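Local coordinates for type IV secretion system protein VirB11 (Brucella suis, PDB 2GZA) that probably works as a hexameric ATPase that hydrolyses ATP for a type IV secretion system, which may help the bacterium establish its replication niche in the host, at residues C[48-53]-C[57-62]; C[170-175]-C[253-258]; C[124-129]-C[133-138]. All blocks are in the same frame, centred on the assembly; numbering follows the deposited sequence.

Along the chain the order is contact 1, then contact 3, then contact 2. Contact 1 pairs strands 48-52 and 57-61 at one side of a six-stranded antiparallel sheet; contact 3 frames the short helix 129-134, reached by the loop that follows strand 116-120 of that same sheet; contact 2 ties helix 164-173 to strand 255-258 of the parallel sheet in the P-loop NTPase part. The centres lie about 21 Å (1 and 2), 26 Å (1 and 3) and 29 Å (2 and 3) apart, with no direct touch. Contacts 2 and 3 both meet the second subunit, consistent with a hexameric assembly in which this protein carries a large domain swap.

Contact 1 (C[48-53]-C[57-62]); sequences EVFCER and WEYYAV
Trp57 loses the most surface here, its indole lying beside the backbone of the facing strand. CB of Glu52 stands over one face of the six-membered ring of Trp57, 4.0 Å from its centroid and only 5° off the ring normal, a clear CH-pi contact. The ring edge is turned to Phe50, whose O is 3.2 Å from Trp57 CZ3, while Phe50 CB packs against Trp57 CE3 at 3.7 Å. With CG beside the backbone N (chi1 -71°), the indole is swung across toward strand 48-52, where both neighbours can reach it.

Phe50 continues this face. Its ring has CA of Tyr59 over one side, and the two aromatic rings meet obliquely, centroids 5.4 Å apart and planes at 59°. Further along, CD of Glu48 lies at the edge of the Tyr59 ring, its carboxylate plane steeply turned to the ring.

Glu58 works on the other face. Glu58 OE2 takes two hydrogen bonds from the side of Arg53, from NE at 2.6 Å and from NH2 at 2.8 Å, both within a few degrees of the guanidinium plane; this salt bridge joins Arg53, just past strand 48-52, to strand 57-61. Beside it SG of Cys51 approaches CE1 of Tyr60 at the ring edge, and Trp32 of helix 30-34 covers this face, touching Val49, Cys51 and Tyr60.

Paired N-H...O bonds in both directions link Val49 with Tyr60 and Cys51 with Glu58, separated by the non-hydrogen-bonded pair Phe50 and Tyr59. That register, with only a short turn between the strands, is that of an antiparallel beta hairpin, with strand 57-61 outermost in its sheet within this chain.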
# COMPACT_ATOMS: atom_id res chain seq x y z
N GLU C 48 48.89 10.89 20.54
CA GLU C 48 49.27 10.28 19.27
C GLU C 48 48.49 10.79 18.07
O GLU C 48 47.41 11.35 18.21
CB GLU C 48 49.23 8.74 19.34
CG GLU C 48 48.16 8.13 20.24
CD GLU C 48 47.73 6.75 19.77
OE1 GLU C 48 48.24 5.75 20.30
OE2 GLU C 48 46.88 6.67 18.86
N VAL C 49 49.09 10.62 16.90
CA VAL C 49 48.40 10.86 15.64
C VAL C 49 48.63 9.69 14.70
O VAL C 49 49.68 9.04 14.74
CB VAL C 49 48.79 12.22 14.96
CG1 VAL C 49 49.13 13.27 15.99
CG2 VAL C 49 49.93 12.05 13.98
N PHE C 50 47.64 9.40 13.88
CA PHE C 50 47.79 8.45 12.79
C PHE C 50 47.50 9.17 11.48
O PHE C 50 46.48 9.84 11.35
CB PHE C 50 46.85 7.25 12.97
CG PHE C 50 47.41 6.18 13.85
CD1 PHE C 50 47.20 6.22 15.23
CD2 PHE C 50 48.14 5.14 13.32
CE1 PHE C 50 47.71 5.22 16.05
CE2 PHE C 50 48.66 4.14 14.14
CZ PHE C 50 48.44 4.19 15.50
N CYS C 51 48.42 9.05 10.52
CA CYS C 51 48.21 9.67 9.22
C CYS C 51 48.29 8.68 8.06
O CYS C 51 49.05 7.72 8.10
CB CYS C 51 49.15 10.87 9.01
SG CYS C 51 50.88 10.46 8.85
N GLU C 52 47.46 8.92 7.05
CA GLU C 52 47.42 8.10 5.86
C GLU C 52 48.37 8.66 4.81
O GLU C 52 48.15 9.76 4.29
CB GLU C 52 45.99 8.03 5.31
CG GLU C 52 45.87 7.43 3.92
CD GLU C 52 44.44 7.11 3.52
OE1 GLU C 52 43.75 6.41 4.28
OE2 GLU C 52 44.02 7.56 2.43
N ARG C 53 49.43 7.91 4.53
CA ARG C 53 50.42 8.29 3.52
C ARG C 53 49.99 7.78 2.17
O ARG C 53 49.36 8.47 1.52
CB ARG C 53 51.84 7.85 3.88
CG ARG C 53 52.92 8.18 2.81
CD ARG C 53 53.55 9.55 2.99
NE ARG C 53 53.98 9.72 4.37
CZ ARG C 53 54.52 10.83 4.87
NH1 ARG C 53 54.74 11.89 4.11
NH2 ARG C 53 54.85 10.85 6.15
N TRP C 57 48.77 3.62 6.93
CA TRP C 57 48.76 4.42 8.14
C TRP C 57 50.12 4.46 8.81
O TRP C 57 50.86 3.47 8.80
CB TRP C 57 47.69 3.94 9.11
CG TRP C 57 46.33 4.27 8.61
CD1 TRP C 57 45.50 3.47 7.90
CD2 TRP C 57 45.63 5.51 8.77
NE1 TRP C 57 44.34 4.11 7.61
CE2 TRP C 57 44.39 5.37 8.14
CE3 TRP C 57 45.95 6.73 9.40
CZ2 TRP C 57 43.44 6.40 8.10
CZ3 TRP C 57 45.01 7.75 9.37
CH2 TRP C 57 43.77 7.58 8.72
N GLU C 58 50.44 5.61 9.38
CA GLU C 58 51.71 5.84 10.07
C GLU C 58 51.44 6.38 11.46
O GLU C 58 50.58 7.25 11.62
CB GLU C 58 52.58 6.83 9.29
CG GLU C 58 52.73 6.55 7.81
CD GLU C 58 53.90 7.27 7.18
OE1 GLU C 58 55.05 6.80 7.34
OE2 GLU C 58 53.68 8.31 6.53
N TYR C 59 52.17 5.88 12.44
CA TYR C 59 52.03 6.32 13.83
C TYR C 59 53.06 7.40 14.17
O TYR C 59 54.22 7.30 13.79
CB TYR C 59 52.16 5.10 14.76
CG TYR C 59 52.31 5.44 16.23
CD1 TYR C 59 51.19 5.66 17.02
CD2 TYR C 59 53.57 5.52 16.82
CE1 TYR C 59 51.32 5.97 18.37
CE2 TYR C 59 53.71 5.83 18.16
CZ TYR C 59 52.57 6.05 18.93
OH TYR C 59 52.69 6.35 20.27
N TYR C 60 52.62 8.44 14.87
CA TYR C 60 53.51 9.47 15.39
C TYR C 60 53.14 9.86 16.81
O TYR C 60 51.97 10.09 17.12
CB TYR C 60 53.52 10.71 14.50
CG TYR C 60 54.09 10.45 13.13
CD1 TYR C 60 53.25 10.27 12.04
CD2 TYR C 60 55.47 10.37 12.92
CE1 TYR C 60 53.76 10.02 10.77
CE2 TYR C 60 55.99 10.13 11.65
CZ TYR C 60 55.12 9.96 10.59
OH TYR C 60 55.61 9.71 9.33
N ALA C 61 54.14 9.93 17.67
CA ALA C 61 53.94 10.31 19.06
C ALA C 61 54.02 11.82 19.23
O ALA C 61 55.03 12.45 18.90
CB ALA C 61 54.94 9.60 19.95
N VAL C 62 52.94 12.39 19.76
CA VAL C 62 52.85 13.82 19.99
C VAL C 62 52.42 14.04 21.44
O VAL C 62 51.23 14.17 21.72
CB VAL C 62 51.86 14.50 19.04
CG1 VAL C 62 52.05 16.01 19.08
CG2 VAL C 62 52.04 13.98 17.63

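Contact 2 (C[170-175]-C[253-258]); sequences RAVQLE and PTRILL
Arg255 and Val172 make the one strong polar link between these segments. The second segment reaches that point through Thr254, whose OG1 and backbone are hydrogen-bonded to Arg204, just before strand 255-258 begins.

Arg255 follows, its side chain directed at the end of helix 164-173 and bent at chi2 and chi3 on the way. Arg255 NH2 donates to O of Val172 over 2.7 Å with an N-H...O angle of 163°. The acceptor sits at the guanidinium edge, near its plane, and the bond falls in the carbonyl plane on a lone pair, the C=O...N angle being 134°. Arg255 NH1 adds a weak second bond to Val172 O at 3.3 Å, so both terminal nitrogens converge on one oxygen, and CG1 of Val172 lies 3.7 Å from Arg255 NH2. Over a guanidinium face comes CG of Glu175, 3.3 Å from Arg255 NH1. The carboxylate stands almost perpendicular to the guanidinium, planes 89° apart, and Glu175 OE2 remains 4.1 Å from Arg255 NH1, well out of the guanidinium plane, so no N-H points at it: opposite charges nearby, without a salt bridge. Gly279 O and Gln203 OE1 take further hydrogen bonds from NE and NH1.

From Ile256 to Leu258 the strand runs on beside strand 205-209, away from the helix.

Glu175, with positive phi, is the C-prime residue of the Schellman motif that closes the helix, and Val172 O also accepts a weak bond from Glu175 N. A cationic group therefore binds at a helix C-terminus, where it would be expected to meet favourable electrostatics; the buried arginine thus joins a helix end to the parallel sheet through directional bonds.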
# COMPACT_ATOMS: atom_id res chain seq x y z
N ARG C 170 40.79 -16.96 6.30
CA ARG C 170 40.86 -16.42 4.95
C ARG C 170 39.77 -15.39 4.68
O ARG C 170 40.04 -14.35 4.08
CB ARG C 170 40.83 -17.52 3.89
CG ARG C 170 42.16 -18.27 3.72
CD ARG C 170 43.31 -17.35 3.29
NE ARG C 170 43.25 -16.98 1.88
CZ ARG C 170 43.75 -15.86 1.36
NH1 ARG C 170 44.35 -14.96 2.13
NH2 ARG C 170 43.65 -15.63 0.06
N ALA C 171 38.55 -15.68 5.13
CA ALA C 171 37.41 -14.78 4.95
C ALA C 171 37.68 -13.39 5.54
O ALA C 171 37.35 -12.39 4.90
CB ALA C 171 36.14 -15.38 5.54
N VAL C 172 38.29 -13.35 6.72
CA VAL C 172 38.67 -12.10 7.37
C VAL C 172 39.78 -11.39 6.60
O VAL C 172 39.76 -10.18 6.44
CB VAL C 172 39.10 -12.30 8.85
CG1 VAL C 172 39.51 -10.99 9.47
CG2 VAL C 172 37.99 -12.95 9.68
N GLN C 173 40.74 -12.17 6.12
CA GLN C 173 41.89 -11.65 5.36
C GLN C 173 41.43 -11.11 4.02
O GLN C 173 41.95 -10.11 3.54
CB GLN C 173 42.94 -12.73 5.15
CG GLN C 173 43.68 -13.13 6.41
CD GLN C 173 44.62 -14.30 6.22
OE1 GLN C 173 45.46 -14.56 7.08
NE2 GLN C 173 44.49 -15.00 5.11
N LEU C 174 40.45 -11.79 3.45
CA LEU C 174 39.84 -11.42 2.18
C LEU C 174 38.69 -10.43 2.36
O LEU C 174 37.92 -10.18 1.43
CB LEU C 174 39.34 -12.67 1.45
CG LEU C 174 40.20 -13.34 0.37
CD1 LEU C 174 41.67 -12.90 0.40
CD2 LEU C 174 40.08 -14.86 0.45
N GLU C 175 38.56 -9.89 3.57
CA GLU C 175 37.64 -8.79 3.87
C GLU C 175 36.17 -9.10 3.56
O GLU C 175 35.42 -8.21 3.19
CB GLU C 175 38.10 -7.50 3.18
CG GLU C 175 39.45 -7.02 3.69
CD GLU C 175 40.03 -5.89 2.86
OE1 GLU C 175 39.50 -5.62 1.75
OE2 GLU C 175 41.02 -5.28 3.31
N PRO C 253 37.88 4.50 8.38
CA PRO C 253 38.24 3.21 8.92
C PRO C 253 38.55 2.24 7.79
O PRO C 253 38.12 2.46 6.66
CB PRO C 253 36.97 2.78 9.67
CG PRO C 253 35.86 3.44 8.94
CD PRO C 253 36.42 4.69 8.32
N THR C 254 39.32 1.21 8.09
CA THR C 254 39.50 0.12 7.17
C THR C 254 38.30 -0.82 7.34
O THR C 254 37.67 -1.20 6.35
CB THR C 254 40.82 -0.62 7.38
OG1 THR C 254 41.86 0.32 7.68
CG2 THR C 254 41.20 -1.40 6.14
N ARG C 255 37.97 -1.19 8.58
CA ARG C 255 36.73 -1.90 8.85
C ARG C 255 35.95 -1.35 10.04
O ARG C 255 36.53 -0.74 10.95
CB ARG C 255 36.90 -3.43 8.98
CG ARG C 255 38.28 -3.92 9.37
CD ARG C 255 38.93 -4.68 8.21
NE ARG C 255 38.31 -5.99 8.05
CZ ARG C 255 38.88 -7.04 7.46
NH1 ARG C 255 40.11 -6.95 6.97
NH2 ARG C 255 38.22 -8.18 7.38
N ILE C 256 34.64 -1.56 9.99
CA ILE C 256 33.73 -1.16 11.06
C ILE C 256 33.25 -2.40 11.77
O ILE C 256 32.79 -3.35 11.14
CB ILE C 256 32.55 -0.35 10.49
CG1 ILE C 256 33.07 0.92 9.82
CG2 ILE C 256 31.57 0.01 11.58
CD1 ILE C 256 32.24 1.42 8.66
N LEU C 257 33.37 -2.40 13.09
CA LEU C 257 33.04 -3.55 13.91
C LEU C 257 31.91 -3.19 14.84
O LEU C 257 32.13 -2.71 15.95
CB LEU C 257 34.28 -4.05 14.65
CG LEU C 257 35.49 -4.31 13.76
CD1 LEU C 257 36.77 -4.45 14.59
CD2 LEU C 257 35.29 -5.53 12.86
N LEU C 258 30.69 -3.40 14.35
CA LEU C 258 29.47 -3.24 15.15
C LEU C 258 29.27 -4.49 15.97
O LEU C 258 29.11 -5.58 15.41
CB LEU C 258 28.27 -3.05 14.22
CG LEU C 258 27.10 -2.12 14.58
CD1 LEU C 258 25.85 -2.60 13.86
CD2 LEU C 258 26.83 -1.98 16.06

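Contact 3 (C[124-129]-C[133-138]); sequences FTRRTL and AQQGFF
Leu129 lays its CD2 beside the rim of the Phe138 ring, 4.1 Å from CZ, the two side chains crossing at about a right angle. Leu129 O approaches the edge of the Phe138 ring, 3.8 Å from CE1 and near the ring plane. With CG of Phe138 beside its own backbone N (chi1 -57°), the ring is turned back toward the start of the helix. Leu129 O also accepts a weak bond from Ala133 N at 3.3 Å, the i to i+4 pairing of a helical turn.

At the other end Gln135 leans over to Arg126. The Gln135 amide lies at the edge of the Arg126 guanidinium, inclined 63° to its plane.

Both ends of the helix are closed. Thr128 is the N-cap residue, and Gly136, with positive phi, is the C-prime residue of a Schellman motif in which Gly136 N bonds to Ala133 O at 3.2 Å.

The short helix 129-134 thus follows the loop after strand 116-120 and leads on toward helix 153-160, while Met165 of the second subunit packs on Leu129 and Ala133, and Ile340 of that same subunit on Phe138.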
# COMPACT_ATOMS: atom_id res chain seq x y z
N PHE C 124 43.92 19.54 -4.54
CA PHE C 124 44.84 20.57 -5.03
C PHE C 124 45.71 20.12 -6.20
O PHE C 124 46.45 20.93 -6.79
CB PHE C 124 45.72 21.10 -3.89
N THR C 125 45.62 18.84 -6.55
CA THR C 125 46.49 18.24 -7.57
C THR C 125 45.79 17.54 -8.73
O THR C 125 46.33 17.51 -9.83
CB THR C 125 47.45 17.25 -6.91
OG1 THR C 125 46.73 16.40 -6.01
CG2 THR C 125 48.55 17.99 -6.16
N ARG C 126 44.60 16.97 -8.51
CA ARG C 126 43.88 16.25 -9.58
C ARG C 126 42.79 17.11 -10.19
O ARG C 126 41.61 16.95 -9.88
CB ARG C 126 43.27 14.93 -9.06
CG ARG C 126 43.85 14.38 -7.78
CD ARG C 126 43.25 13.02 -7.46
NE ARG C 126 43.43 12.63 -6.07
CZ ARG C 126 44.57 12.18 -5.54
NH1 ARG C 126 45.66 12.07 -6.29
NH2 ARG C 126 44.62 11.85 -4.26
N ARG C 127 43.17 18.04 -11.07
CA ARG C 127 42.20 18.97 -11.63
C ARG C 127 41.68 18.58 -13.01
O ARG C 127 40.50 18.73 -13.29
CB ARG C 127 42.74 20.40 -11.59
CG ARG C 127 42.88 20.90 -10.17
CD ARG C 127 43.54 22.26 -10.07
NE ARG C 127 43.84 22.56 -8.67
CZ ARG C 127 44.31 23.71 -8.21
NH1 ARG C 127 44.55 24.73 -9.03
NH2 ARG C 127 44.54 23.85 -6.92
N THR C 128 42.57 18.07 -13.86
CA THR C 128 42.19 17.65 -15.21
C THR C 128 42.27 16.14 -15.32
O THR C 128 42.87 15.48 -14.48
CB THR C 128 43.10 18.28 -16.28
OG1 THR C 128 44.42 17.76 -16.15
CG2 THR C 128 43.14 19.80 -16.15
N LEU C 129 41.67 15.59 -16.37
CA LEU C 129 41.79 14.17 -16.65
C LEU C 129 43.23 13.74 -16.91
O LEU C 129 43.61 12.61 -16.60
CB LEU C 129 40.88 13.77 -17.82
CG LEU C 129 39.40 13.57 -17.51
CD1 LEU C 129 38.61 13.34 -18.78
CD2 LEU C 129 39.19 12.43 -16.51
N ALA C 133 45.61 10.43 -15.11
CA ALA C 133 46.40 9.48 -15.88
C ALA C 133 47.87 9.47 -15.46
O ALA C 133 48.51 8.42 -15.49
CB ALA C 133 46.27 9.76 -17.37
N GLN C 134 48.39 10.63 -15.08
CA GLN C 134 49.79 10.77 -14.69
C GLN C 134 50.11 9.97 -13.43
O GLN C 134 51.11 9.26 -13.39
CB GLN C 134 50.17 12.24 -14.50
N GLN C 135 49.25 10.08 -12.42
CA GLN C 135 49.40 9.31 -11.18
C GLN C 135 48.78 7.91 -11.25
O GLN C 135 48.47 7.30 -10.22
CB GLN C 135 48.91 10.11 -9.95
CG GLN C 135 47.68 10.99 -10.16
CD GLN C 135 47.65 12.22 -9.25
OE1 GLN C 135 48.57 12.46 -8.48
NE2 GLN C 135 46.58 13.00 -9.34
N GLY C 136 48.61 7.42 -12.47
CA GLY C 136 48.17 6.05 -12.74
C GLY C 136 46.78 5.63 -12.30
O GLY C 136 46.57 4.47 -11.94
N PHE C 137 45.81 6.55 -12.33
CA PHE C 137 44.43 6.22 -11.94
C PHE C 137 43.73 5.28 -12.93
O PHE C 137 42.80 4.56 -12.56
CB PHE C 137 43.61 7.49 -11.72
N PHE C 138 44.20 5.28 -14.17
CA PHE C 138 43.60 4.48 -15.24
C PHE C 138 44.35 3.19 -15.54
O PHE C 138 44.12 2.57 -16.57
CB PHE C 138 43.47 5.31 -16.52
CG PHE C 138 42.68 6.58 -16.36
CD1 PHE C 138 43.31 7.81 -16.47
CD2 PHE C 138 41.32 6.54 -16.10
CE1 PHE C 138 42.59 8.99 -16.33
CE2 PHE C 138 40.59 7.71 -15.96
CZ PHE C 138 41.23 8.94 -16.07